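Local coordinates for protein putative xanthine dehydrogenase YAGS fad-binding subunit (Escherichia coli, PDB 5G5G) that probably serves as the molybdenum-cofactor subunit of a periplasmic aldehyde oxidase, binding pterin cytosine dinucleotide beside a dioxothiomolybdenum centre, at residues 16-21 with 615-620; 22-27 with 619-624; 474-479 with 513-518. One frame throughout, in Å; residues are numbered along the deposited sequence. Where two conformers were deposited one is given.

Contact 1 of 3, residues 16-21 with 615-620; sequences KVVGRP and RILNPK. With MCN (pterin cytosine dinucleotide), chain Y.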
loop_
_atom_site.group_PDB
_atom_site.type_symbol
_atom_site.label_atom_id
_atom_site.label_comp_id
_atom_site.label_asym_id
_atom_site.label_seq_id
_atom_site.Cartn_x
_atom_site.Cartn_y
_atom_site.Cartn_z
ATOM N N LYS C 16 -4.920 35.639 -5.190
ATOM C CA LYS C 16 -6.372 35.607 -4.860
ATOM C C LYS C 16 -6.955 34.221 -4.862
ATOM O O LYS C 16 -7.978 33.999 -4.207
ATOM C CB LYS C 16 -7.175 36.471 -5.834
ATOM C CG LYS C 16 -6.806 37.929 -5.789
ATOM C CD LYS C 16 -7.523 38.728 -6.887
ATOM C CE LYS C 16 -7.190 40.199 -6.775
ATOM N NZ LYS C 16 -7.805 40.968 -7.871
ATOM N N VAL C 17 -6.328 33.320 -5.587
ATOM C CA VAL C 17 -6.796 31.943 -5.762
ATOM C C VAL C 17 -5.665 30.944 -5.610
ATOM O O VAL C 17 -5.774 29.986 -4.867
ATOM C CB VAL C 17 -7.517 31.714 -7.109
ATOM C CG1 VAL C 17 -8.312 30.399 -7.032
ATOM C CG2 VAL C 17 -8.439 32.866 -7.468
ATOM N N VAL C 18 -4.575 31.147 -6.333
ATOM C CA VAL C 18 -3.339 30.413 -6.115
ATOM C C VAL C 18 -2.829 30.719 -4.705
ATOM O O VAL C 18 -2.912 31.869 -4.229
ATOM C CB VAL C 18 -2.266 30.785 -7.178
ATOM C CG1 VAL C 18 -0.900 30.185 -6.829
ATOM C CG2 VAL C 18 -2.728 30.357 -8.571
ATOM N N GLY C 19 -2.298 29.670 -4.069
ATOM C CA GLY C 19 -1.748 29.737 -2.736
ATOM C C GLY C 19 -2.772 29.543 -1.628
ATOM O O GLY C 19 -2.377 29.533 -0.440
ATOM N N ARG C 20 -4.033 29.309 -1.989
ATOM C CA ARG C 20 -5.132 29.214 -1.046
ATOM C C ARG C 20 -5.549 27.760 -0.934
ATOM O O ARG C 20 -5.442 27.009 -1.897
ATOM C CB ARG C 20 -6.235 30.117 -1.461
ATOM C CG ARG C 20 -5.748 31.565 -1.193
ATOM C CD ARG C 20 -6.749 32.576 -1.294
ATOM N NE ARG C 20 -6.160 33.929 -1.316
ATOM C CZ ARG C 20 -6.259 34.820 -0.338
ATOM N NH1 ARG C 20 -6.869 34.490 0.801
ATOM N NH2 ARG C 20 -5.784 36.054 -0.487
ATOM N N PRO C 21 -5.961 27.338 0.256
ATOM C CA PRO C 21 -6.225 25.905 0.510
ATOM C C PRO C 21 -7.614 25.457 0.042
ATOM O O PRO C 21 -8.467 24.939 0.807
ATOM C CB PRO C 21 -6.077 25.811 2.042
ATOM C CG PRO C 21 -6.510 27.161 2.509
ATOM C CD PRO C 21 -5.981 28.109 1.489
ATOM N N ARG C 615 7.037 28.529 -3.898
ATOM C CA ARG C 615 5.651 28.970 -3.604
ATOM C C ARG C 615 4.734 27.770 -3.592
ATOM O O ARG C 615 4.719 27.013 -4.568
ATOM C CB ARG C 615 5.199 29.957 -4.657
ATOM C CG ARG C 615 3.681 30.246 -4.631
ATOM C CD ARG C 615 3.360 31.337 -5.612
ATOM N NE ARG C 615 3.829 32.648 -5.193
ATOM C CZ ARG C 615 4.035 33.679 -6.022
ATOM N NH1 ARG C 615 3.934 33.541 -7.355
ATOM N NH2 ARG C 615 4.391 34.864 -5.524
ATOM N N ILE C 616 3.997 27.585 -2.510
ATOM C CA ILE C 616 3.020 26.516 -2.441
ATOM C C ILE C 616 1.720 26.946 -3.112
ATOM O O ILE C 616 1.156 28.008 -2.816
ATOM C CB ILE C 616 2.760 26.117 -0.968
ATOM C CG1 ILE C 616 4.080 25.612 -0.339
ATOM C CG2 ILE C 616 1.623 25.110 -0.897
ATOM C CD1 ILE C 616 4.625 24.362 -0.932
ATOM N N LEU C 617 1.257 26.124 -4.031
ATOM C CA LEU C 617 0.121 26.435 -4.865
ATOM C C LEU C 617 -1.234 26.145 -4.181
ATOM O O LEU C 617 -2.206 26.866 -4.399
ATOM C CB LEU C 617 0.276 25.744 -6.203
ATOM C CG LEU C 617 1.535 26.063 -7.039
ATOM C CD1 LEU C 617 1.588 25.288 -8.363
ATOM C CD2 LEU C 617 1.654 27.551 -7.302
ATOM N N ASN C 618 -1.279 25.117 -3.349
ATOM C CA ASN C 618 -2.457 24.824 -2.544
ATOM C C ASN C 618 -2.011 24.184 -1.264
ATOM O O ASN C 618 -1.578 23.015 -1.249
ATOM C CB ASN C 618 -3.427 23.924 -3.317
ATOM C CG ASN C 618 -4.662 23.623 -2.544
ATOM O OD1 ASN C 618 -4.604 23.350 -1.336
ATOM N ND2 ASN C 618 -5.806 23.592 -3.247
ATOM N N PRO C 619 -2.038 24.950 -0.158
ATOM C CA PRO C 619 -1.433 24.391 1.058
ATOM C C PRO C 619 -2.152 23.155 1.591
ATOM O O PRO C 619 -1.531 22.364 2.298
ATOM C CB PRO C 619 -1.525 25.527 2.052
ATOM C CG PRO C 619 -1.474 26.773 1.175
ATOM C CD PRO C 619 -2.224 26.405 -0.076
ATOM N N LYS C 620 -3.435 22.974 1.253
ATOM C CA LYS C 620 -4.181 21.777 1.709
ATOM C C LYS C 620 -3.748 20.528 0.965
ATOM O O LYS C 620 -3.406 19.508 1.573
ATOM C CB LYS C 620 -5.699 21.978 1.612
ATOM C CG LYS C 620 -6.454 20.781 2.233
ATOM C CD LYS C 620 -7.832 21.121 2.745
ATOM C CE LYS C 620 -8.751 21.484 1.640
ATOM N NZ LYS C 620 -10.085 21.827 2.198
HETATM N N1 MCN Y . 1.961 21.266 -4.780
HETATM C C2 MCN Y . 1.465 22.581 -4.361
HETATM N N3 MCN Y . 2.659 23.505 -4.597
HETATM C C4 MCN Y . 3.918 23.291 -4.943
HETATM C C5 MCN Y . 4.139 21.886 -5.433
HETATM C C6 MCN Y . 3.218 20.984 -5.264
HETATM O O2 MCN Y . 0.458 22.892 -3.990
HETATM N N4 MCN Y . 4.896 24.123 -4.999
HETATM C "C1'" MCN Y . 1.016 20.214 -4.442
HETATM C C2D MCN Y . -0.195 20.172 -5.447
HETATM O "O2'" MCN Y . -1.335 19.610 -4.801
HETATM C "C3'" MCN Y . 0.372 19.274 -6.424
HETATM C C4D MCN Y . 1.192 18.098 -5.726
HETATM O O4D MCN Y . 1.652 18.935 -4.559
HETATM O "O3'" MCN Y . -0.536 18.594 -7.364
HETATM C "C5'" MCN Y . 2.342 17.482 -6.269
HETATM O "O5'" MCN Y . 3.052 18.300 -7.168
HETATM P PA MCN Y . 4.513 17.916 -7.520
HETATM O O1A MCN Y . 4.904 18.755 -8.736
HETATM O O2A MCN Y . 5.354 17.904 -6.292
HETATM O O3A MCN Y . 4.395 16.312 -8.022
HETATM P PB MCN Y . 3.973 15.878 -9.483
HETATM O O1B MCN Y . 5.153 15.810 -10.354
HETATM O O2B MCN Y . 2.784 16.670 -9.917
HETATM O O3B MCN Y . 3.404 14.456 -9.127
HETATM C C10 MCN Y . 4.340 13.300 -9.039
HETATM C "C9'" MCN Y . 4.690 12.914 -7.645
HETATM C "C8'" MCN Y . 5.819 11.750 -7.757
HETATM S "S8'" MCN Y . 7.093 11.892 -8.836
HETATM C "C7'" MCN Y . 5.558 10.703 -7.143
HETATM S "S7'" MCN Y . 6.573 9.240 -7.304
HETATM C "C6'" MCN Y . 4.500 10.621 -6.000
HETATM C C7 MCN Y . 4.024 12.132 -5.758
HETATM O "O9'" MCN Y . 3.593 12.737 -6.909
HETATM N "N5'" MCN Y . 3.323 9.862 -6.678
HETATM C C4A MCN Y . 1.974 9.923 -6.029
HETATM N "N8'" MCN Y . 2.844 12.068 -4.870
HETATM C C4B MCN Y . 1.844 11.199 -5.127
HETATM N "N1'" MCN Y . 0.679 11.282 -4.364
HETATM C "C2'" MCN Y . -0.493 10.598 -4.703
HETATM N "N2'" MCN Y . -1.533 10.654 -4.019
HETATM N "N3'" MCN Y . -0.297 9.499 -5.493
HETATM C "C4'" MCN Y . 0.749 9.170 -6.339
HETATM O "O4'" MCN Y . 0.975 8.240 -7.137
HETATM O O HOH W 1 -9.525 24.503 3.318
#
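Leu617 O accepts from Gly19 N at 2.8 Å and, more weakly, from Gln478 NE2 of helix 472-484. The Gly19 donor stands above the carbonyl plane, 41° out of it. Gly19 is the third residue of a type II beta turn from Val17 to Arg20 and has a positive phi of 86°. Its CA also gives a C-H...O contact to Ile616 O at 3.4 Å. Within the turn, Gly19 O lies against the Pro619 ring, 3.2 Å from CD. Val18 and Leu617 lie side by side and point the same way, with Val18 CG1 3.7 Å from Leu617 CD2.

The other side of the 615-620 backbone reads the cytosine of the pterin cytosine dinucleotide. Arg615 O accepts from its N4 and Leu617 N donates to its N3 at 3.0 Å. Asn618 N gives a bond to its O2 at 2.9 Å, and Leu617 N adds a weak one. This is base recognition by main-chain atoms.

Asn618 is the N-cap of the helix that follows. With CG anti to its backbone N (chi1 -179°), OD1 takes a weak bond from Lys620 N and one from Thr621 N, while ND2 donates to Gln478 OE1 and His22 O. Lys620 packs CB against Pro21 CB at 3.9 Å. Its NZ shares a water with Pro21 O and has Asp23 as its charge partner.

The contact thus lays an N-terminal loop against the start of helix 619-638, with helix 472-484 alongside: Leu617 touches Ile475, and Glu482 accepts from Val17 N and Val18 N.

Contact 2 of 3, residues 22-27 with 619-624; sequences HDRIDG and PKTARS. With MCN (pterin cytosine dinucleotide), chain Y.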
loop_
_atom_site.group_PDB
_atom_site.type_symbol
_atom_site.label_atom_id
_atom_site.label_comp_id
_atom_site.label_asym_id
_atom_site.label_seq_id
_atom_site.Cartn_x
_atom_site.Cartn_y
_atom_site.Cartn_z
ATOM N N HIS C 22 -7.828 25.572 -1.242
ATOM C CA HIS C 22 -9.118 25.182 -1.812
ATOM C C HIS C 22 -9.375 23.663 -1.753
ATOM O O HIS C 22 -8.442 22.870 -1.903
ATOM C CB HIS C 22 -9.155 25.656 -3.253
ATOM C CG HIS C 22 -9.504 27.105 -3.350
ATOM N ND1 HIS C 22 -10.780 27.565 -3.083
ATOM C CD2 HIS C 22 -8.761 28.197 -3.651
ATOM C CE1 HIS C 22 -10.814 28.881 -3.247
ATOM N NE2 HIS C 22 -9.593 29.287 -3.573
ATOM N N ASP C 23 -10.640 23.301 -1.562
ATOM C CA ASP C 23 -11.055 21.898 -1.688
ATOM C C ASP C 23 -10.706 21.370 -3.074
ATOM O O ASP C 23 -10.820 22.086 -4.071
ATOM C CB ASP C 23 -12.555 21.765 -1.539
ATOM C CG ASP C 23 -13.096 22.112 -0.174
ATOM O OD1 ASP C 23 -12.343 22.325 0.767
ATOM O OD2 ASP C 23 -14.359 22.269 -0.094
ATOM N N ARG C 24 -10.349 20.096 -3.178
ATOM C CA ARG C 24 -10.150 19.466 -4.462
ATOM C C ARG C 24 -11.385 19.485 -5.319
ATOM O O ARG C 24 -12.498 19.134 -4.858
ATOM C CB ARG C 24 -9.844 17.990 -4.267
ATOM C CG ARG C 24 -8.505 17.790 -3.912
ATOM C CD ARG C 24 -8.292 16.289 -3.717
ATOM N NE ARG C 24 -7.191 16.232 -2.781
ATOM C CZ ARG C 24 -5.959 15.833 -3.026
ATOM N NH1 ARG C 24 -5.585 15.441 -4.209
ATOM N NH2 ARG C 24 -5.074 15.889 -2.061
ATOM N N ILE C 25 -11.224 19.882 -6.586
ATOM C CA ILE C 25 -12.362 20.021 -7.481
ATOM C C ILE C 25 -12.860 18.652 -7.976
ATOM O O ILE C 25 -14.020 18.557 -8.404
ATOM C CB ILE C 25 -12.145 20.999 -8.653
ATOM C CG1 ILE C 25 -11.076 20.532 -9.600
ATOM C CG2 ILE C 25 -11.759 22.374 -8.072
ATOM C CD1 ILE C 25 -11.074 21.285 -10.914
ATOM N N ASP C 26 -12.031 17.653 -7.832
ATOM C CA ASP C 26 -12.447 16.262 -8.086
ATOM C C ASP C 26 -13.072 15.589 -6.852
ATOM O O ASP C 26 -13.380 14.395 -6.917
ATOM C CB ASP C 26 -11.302 15.404 -8.685
ATOM C CG ASP C 26 -9.969 15.476 -7.922
ATOM O OD1 ASP C 26 -9.767 16.487 -7.180
ATOM O OD2 ASP C 26 -9.089 14.617 -8.137
ATOM N N GLY C 27 -13.197 16.328 -5.756
ATOM C CA GLY C 27 -13.725 15.759 -4.497
ATOM C C GLY C 27 -15.137 15.170 -4.580
ATOM O O GLY C 27 -15.357 14.028 -4.163
ATOM N N PRO C 619 -2.038 24.950 -0.158
ATOM C CA PRO C 619 -1.433 24.391 1.058
ATOM C C PRO C 619 -2.152 23.155 1.591
ATOM O O PRO C 619 -1.531 22.364 2.298
ATOM C CB PRO C 619 -1.525 25.527 2.052
ATOM C CG PRO C 619 -1.474 26.773 1.175
ATOM C CD PRO C 619 -2.224 26.405 -0.076
ATOM N N LYS C 620 -3.435 22.974 1.253
ATOM C CA LYS C 620 -4.181 21.777 1.709
ATOM C C LYS C 620 -3.748 20.528 0.965
ATOM O O LYS C 620 -3.406 19.508 1.573
ATOM C CB LYS C 620 -5.699 21.978 1.612
ATOM C CG LYS C 620 -6.454 20.781 2.233
ATOM C CD LYS C 620 -7.832 21.121 2.745
ATOM C CE LYS C 620 -8.751 21.484 1.640
ATOM N NZ LYS C 620 -10.085 21.827 2.198
ATOM N N THR C 621 -3.703 20.610 -0.365
ATOM C CA THR C 621 -3.286 19.443 -1.120
ATOM C C THR C 621 -1.788 19.219 -0.990
ATOM O O THR C 621 -1.347 18.063 -0.984
ATOM C CB THR C 621 -3.713 19.521 -2.577
ATOM O OG1 THR C 621 -3.203 20.721 -3.195
ATOM C CG2 THR C 621 -5.249 19.582 -2.697
ATOM N N ALA C 622 -1.018 20.299 -0.808
ATOM C CA ALA C 622 0.437 20.163 -0.555
ATOM C C ALA C 622 0.656 19.479 0.805
ATOM O O ALA C 622 1.517 18.590 0.942
ATOM C CB ALA C 622 1.157 21.493 -0.616
ATOM N N ARG C 623 -0.077 19.903 1.818
ATOM C CA ARG C 623 0.035 19.228 3.103
ATOM C C ARG C 623 -0.305 17.733 2.958
ATOM O O ARG C 623 0.396 16.890 3.502
ATOM C CB ARG C 623 -0.799 19.880 4.163
ATOM C CG ARG C 623 -0.753 19.099 5.470
ATOM C CD ARG C 623 -1.417 19.836 6.581
ATOM N NE ARG C 623 -1.405 19.004 7.799
ATOM C CZ ARG C 623 -2.275 18.023 8.015
ATOM N NH1 ARG C 623 -3.216 17.765 7.134
ATOM N NH2 ARG C 623 -2.211 17.313 9.130
ATOM N N SER C 624 -1.347 17.427 2.187
ATOM C CA SER C 624 -1.667 16.010 1.972
ATOM C C SER C 624 -0.526 15.224 1.372
ATOM O O SER C 624 -0.282 14.070 1.751
ATOM C CB SER C 624 -2.948 15.899 1.150
ATOM O OG SER C 624 -4.087 16.207 1.995
HETATM N N1 MCN Y . 1.961 21.266 -4.780
HETATM C C2 MCN Y . 1.465 22.581 -4.361
HETATM N N3 MCN Y . 2.659 23.505 -4.597
HETATM C C4 MCN Y . 3.918 23.291 -4.943
HETATM C C5 MCN Y . 4.139 21.886 -5.433
HETATM C C6 MCN Y . 3.218 20.984 -5.264
HETATM O O2 MCN Y . 0.458 22.892 -3.990
HETATM N N4 MCN Y . 4.896 24.123 -4.999
HETATM C "C1'" MCN Y . 1.016 20.214 -4.442
HETATM C C2D MCN Y . -0.195 20.172 -5.447
HETATM O "O2'" MCN Y . -1.335 19.610 -4.801
HETATM C "C3'" MCN Y . 0.372 19.274 -6.424
HETATM C C4D MCN Y . 1.192 18.098 -5.726
HETATM O O4D MCN Y . 1.652 18.935 -4.559
HETATM O "O3'" MCN Y . -0.536 18.594 -7.364
HETATM C "C5'" MCN Y . 2.342 17.482 -6.269
HETATM O "O5'" MCN Y . 3.052 18.300 -7.168
HETATM P PA MCN Y . 4.513 17.916 -7.520
HETATM O O1A MCN Y . 4.904 18.755 -8.736
HETATM O O2A MCN Y . 5.354 17.904 -6.292
HETATM O O3A MCN Y . 4.395 16.312 -8.022
HETATM P PB MCN Y . 3.973 15.878 -9.483
HETATM O O1B MCN Y . 5.153 15.810 -10.354
HETATM O O2B MCN Y . 2.784 16.670 -9.917
HETATM O O3B MCN Y . 3.404 14.456 -9.127
HETATM C C10 MCN Y . 4.340 13.300 -9.039
HETATM C "C9'" MCN Y . 4.690 12.914 -7.645
HETATM C "C8'" MCN Y . 5.819 11.750 -7.757
HETATM S "S8'" MCN Y . 7.093 11.892 -8.836
HETATM C "C7'" MCN Y . 5.558 10.703 -7.143
HETATM S "S7'" MCN Y . 6.573 9.240 -7.304
HETATM C "C6'" MCN Y . 4.500 10.621 -6.000
HETATM C C7 MCN Y . 4.024 12.132 -5.758
HETATM O "O9'" MCN Y . 3.593 12.737 -6.909
HETATM N "N5'" MCN Y . 3.323 9.862 -6.678
HETATM C C4A MCN Y . 1.974 9.923 -6.029
HETATM N "N8'" MCN Y . 2.844 12.068 -4.870
HETATM C C4B MCN Y . 1.844 11.199 -5.127
HETATM N "N1'" MCN Y . 0.679 11.282 -4.364
HETATM C "C2'" MCN Y . -0.493 10.598 -4.703
HETATM N "N2'" MCN Y . -1.533 10.654 -4.019
HETATM N "N3'" MCN Y . -0.297 9.499 -5.493
HETATM C "C4'" MCN Y . 0.749 9.170 -6.339
HETATM O "O4'" MCN Y . 0.975 8.240 -7.137
HETATM O O HOH W 2 -2.180 15.894 -2.555
#
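The loop 22-27 passes the first turns of helix 619-638 at a distance, His22 CA lying 7.0 Å from Lys620 CA, and ends in a type I beta turn from Arg24 to Gly27. Here an N-terminal loop packs on a helix of the molybdopterin cofactor-binding domain, and Asp23, Arg24 and Lys620 span the gap. Asp23 and Lys620 form a salt bridge. Asp23 OD1 lies 2.7 Å from Lys620 NZ and is met nearly along its C-O bond. A bend at chi3 (67°) brings the lysine amine there, and NZ also donates to the backbone of another protein chain.

Arg24 lies across Thr621. Thr621 CG2 covers one face of the guanidinium, 3.6 Å above its plane, while Ser624 CB stands at the edge, in plane. Arg24 NE has a salt bridge to an acidic side chain of the other protein chain, and NH1 donates to Gly469 O. These bonds should hold the guanidinium in orientation.

Thr621 works in two directions. Its methyl meets Arg24, and its hydroxyl, OG1, lies 2.7 Å from O2' of the pterin cytosine dinucleotide. Ala622 CB packs at the cytosine, 3.7 Å from O2. One water accepts from Arg24 NH2 at 2.9 Å and lies 2.8 Å from Thr621 O.

Contact 3 of 3, residues 474-479 with 513-518; sequences TILAQT and NTSTSG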
loop_
_atom_site.group_PDB
_atom_site.type_symbol
_atom_site.label_atom_id
_atom_site.label_comp_id
_atom_site.label_asym_id
_atom_site.label_seq_id
_atom_site.Cartn_x
_atom_site.Cartn_y
_atom_site.Cartn_z
ATOM N N THR C 474 -7.056 20.633 -9.323
ATOM C CA THR C 474 -7.308 21.804 -8.523
ATOM C C THR C 474 -6.312 22.947 -8.741
ATOM O O THR C 474 -6.702 24.073 -8.980
ATOM C CB THR C 474 -7.388 21.392 -7.062
ATOM O OG1 THR C 474 -8.306 20.312 -6.998
ATOM C CG2 THR C 474 -7.840 22.510 -6.213
ATOM N N ILE C 475 -5.037 22.657 -8.704
ATOM C CA ILE C 475 -4.047 23.692 -8.932
ATOM C C ILE C 475 -4.034 24.279 -10.345
ATOM O O ILE C 475 -3.762 25.469 -10.515
ATOM C CB ILE C 475 -2.628 23.283 -8.488
ATOM C CG1 ILE C 475 -2.113 22.037 -9.248
ATOM C CG2 ILE C 475 -2.660 23.123 -6.967
ATOM C CD1 ILE C 475 -0.585 21.853 -9.190
ATOM N N LEU C 476 -4.396 23.470 -11.345
ATOM C CA LEU C 476 -4.557 24.007 -12.690
ATOM C C LEU C 476 -5.788 24.918 -12.755
ATOM O O LEU C 476 -5.717 25.992 -13.371
ATOM C CB LEU C 476 -4.663 22.882 -13.727
ATOM C CG LEU C 476 -3.340 22.090 -13.863
ATOM C CD1 LEU C 476 -3.536 20.740 -14.539
ATOM C CD2 LEU C 476 -2.309 22.851 -14.672
ATOM N N ALA C 477 -6.887 24.541 -12.074
ATOM C CA ALA C 477 -8.057 25.440 -11.977
ATOM C C ALA C 477 -7.704 26.760 -11.266
ATOM O O ALA C 477 -8.044 27.862 -11.721
ATOM C CB ALA C 477 -9.214 24.736 -11.284
ATOM N N GLN C 478 -6.945 26.651 -10.191
ATOM C CA GLN C 478 -6.543 27.847 -9.444
ATOM C C GLN C 478 -5.709 28.809 -10.292
ATOM O O GLN C 478 -5.883 30.069 -10.208
ATOM C CB GLN C 478 -5.809 27.483 -8.186
ATOM C CG GLN C 478 -6.664 26.757 -7.133
ATOM C CD GLN C 478 -5.809 26.193 -5.987
ATOM O OE1 GLN C 478 -5.526 24.993 -5.901
ATOM N NE2 GLN C 478 -5.372 27.080 -5.094
ATOM N N THR C 479 -4.809 28.231 -11.087
ATOM C CA THR C 479 -3.933 29.002 -11.981
ATOM C C THR C 479 -4.704 29.765 -13.031
ATOM O O THR C 479 -4.580 30.999 -13.180
ATOM C CB THR C 479 -2.858 28.108 -12.627
ATOM O OG1 THR C 479 -2.086 27.455 -11.598
ATOM C CG2 THR C 479 -1.944 28.937 -13.532
ATOM N N ASN C 513 4.618 22.421 -10.966
ATOM C CA ASN C 513 5.255 23.605 -11.479
ATOM C C ASN C 513 5.211 23.712 -13.011
ATOM O O ASN C 513 4.874 24.743 -13.544
ATOM C CB ASN C 513 6.709 23.649 -10.970
ATOM C CG ASN C 513 7.422 24.932 -11.348
ATOM O OD1 ASN C 513 6.808 26.002 -11.377
ATOM N ND2 ASN C 513 8.680 24.816 -11.751
ATOM N N THR C 514 5.513 22.632 -13.719
ATOM C CA THR C 514 5.553 22.669 -15.173
ATOM C C THR C 514 4.107 22.773 -15.757
ATOM O O THR C 514 3.907 23.563 -16.673
ATOM C CB THR C 514 6.270 21.466 -15.769
ATOM O OG1 THR C 514 5.624 20.255 -15.396
ATOM C CG2 THR C 514 7.741 21.426 -15.357
ATOM N N SER C 515 3.155 22.003 -15.252
ATOM C CA SER C 515 1.815 21.980 -15.804
ATOM C C SER C 515 1.136 23.373 -15.596
ATOM O O SER C 515 0.494 23.912 -16.516
ATOM C CB SER C 515 0.961 20.846 -15.242
ATOM O OG SER C 515 0.621 20.978 -13.884
ATOM N N THR C 516 1.301 23.923 -14.404
ATOM C CA THR C 516 0.716 25.248 -14.097
ATOM C C THR C 516 1.401 26.348 -14.876
ATOM O O THR C 516 0.744 27.294 -15.294
ATOM C CB THR C 516 0.620 25.598 -12.616
ATOM O OG1 THR C 516 1.928 25.663 -12.042
ATOM C CG2 THR C 516 -0.247 24.593 -11.890
ATOM N N SER C 517 2.709 26.214 -15.089
ATOM C CA SER C 517 3.437 27.157 -15.941
ATOM C C SER C 517 2.957 27.123 -17.394
ATOM O O SER C 517 2.954 28.140 -18.069
ATOM C CB SER C 517 4.942 26.976 -15.872
ATOM O OG SER C 517 5.414 27.313 -14.570
ATOM N N GLY C 518 2.594 25.947 -17.901
ATOM C CA GLY C 518 2.067 25.933 -19.273
ATOM C C GLY C 518 0.692 26.590 -19.319
ATOM O O GLY C 518 0.354 27.254 -20.278
#
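Thr516 CG2 sits against Thr479 OG1 at 3.4 Å and Ile475 CD1 at 3.9 Å. Both of these side chains cross Thr516 at about a right angle. One turn of helix 472-484 thus receives a single methyl group. Beside it, Leu476 CD2 reaches Ser515 O at 3.5 Å and Ser515 OG at 3.6 Å, so a leucine methyl covers polar atoms of the other helix. All five touching residues are buried.

The hydroxyls here are satisfied along their own helices. Thr479 OG1 donates to Ile475 O at 2.8 Å, with OG1 anti to its own carbonyl carbon (chi1 -57°). Thr479 N uses the same oxygen from the opposite face of the carbonyl plane. Ser515 OG bonds Gly511 O, and Thr516 OG1 bonds Ala512 O. With its hydroxyl turned back this way, Thr516 offers CG2 to the partner helix.

The two short segments run in the same general direction, inclined at a crossing angle of -32°, with axes 9.4 Å apart. The contact adjoins the cofactor. Ile475 touches the pterin cytosine dinucleotide, and Gly511 N and Ala512 N, at the start of helix 511-534, donate to it. Further along, Val519 of that helix continues the packing on Leu476 and Thr479. On other sides of helix 472-484, Ala477 touches strand 491-494, and Gln478 bonds the loops at Val17 and Asn618.

Overall arrangement
From the N terminus, the loop between strand 2-3 and helix 27-31 supplies residues 16-21 to contact 1 and then 22-27 to contact 2. Both close loops of nearly 600 residues, on 615-620 and 619-624. Their partners follow in the same order and overlap at Pro619 and Lys620, so both long loops end on the same stretch. Contact 3 closes a short loop, 474-479 with 513-518, lying wholly within both long ones. It joins helices 472-484 and 511-534. Helix 472-484 meets both other contacts through Gln478 and Thr474. Together the three tie the N-terminal loop to three helices that border the nucleotide part of the cofactor, with centres 9 to 13 Å apart.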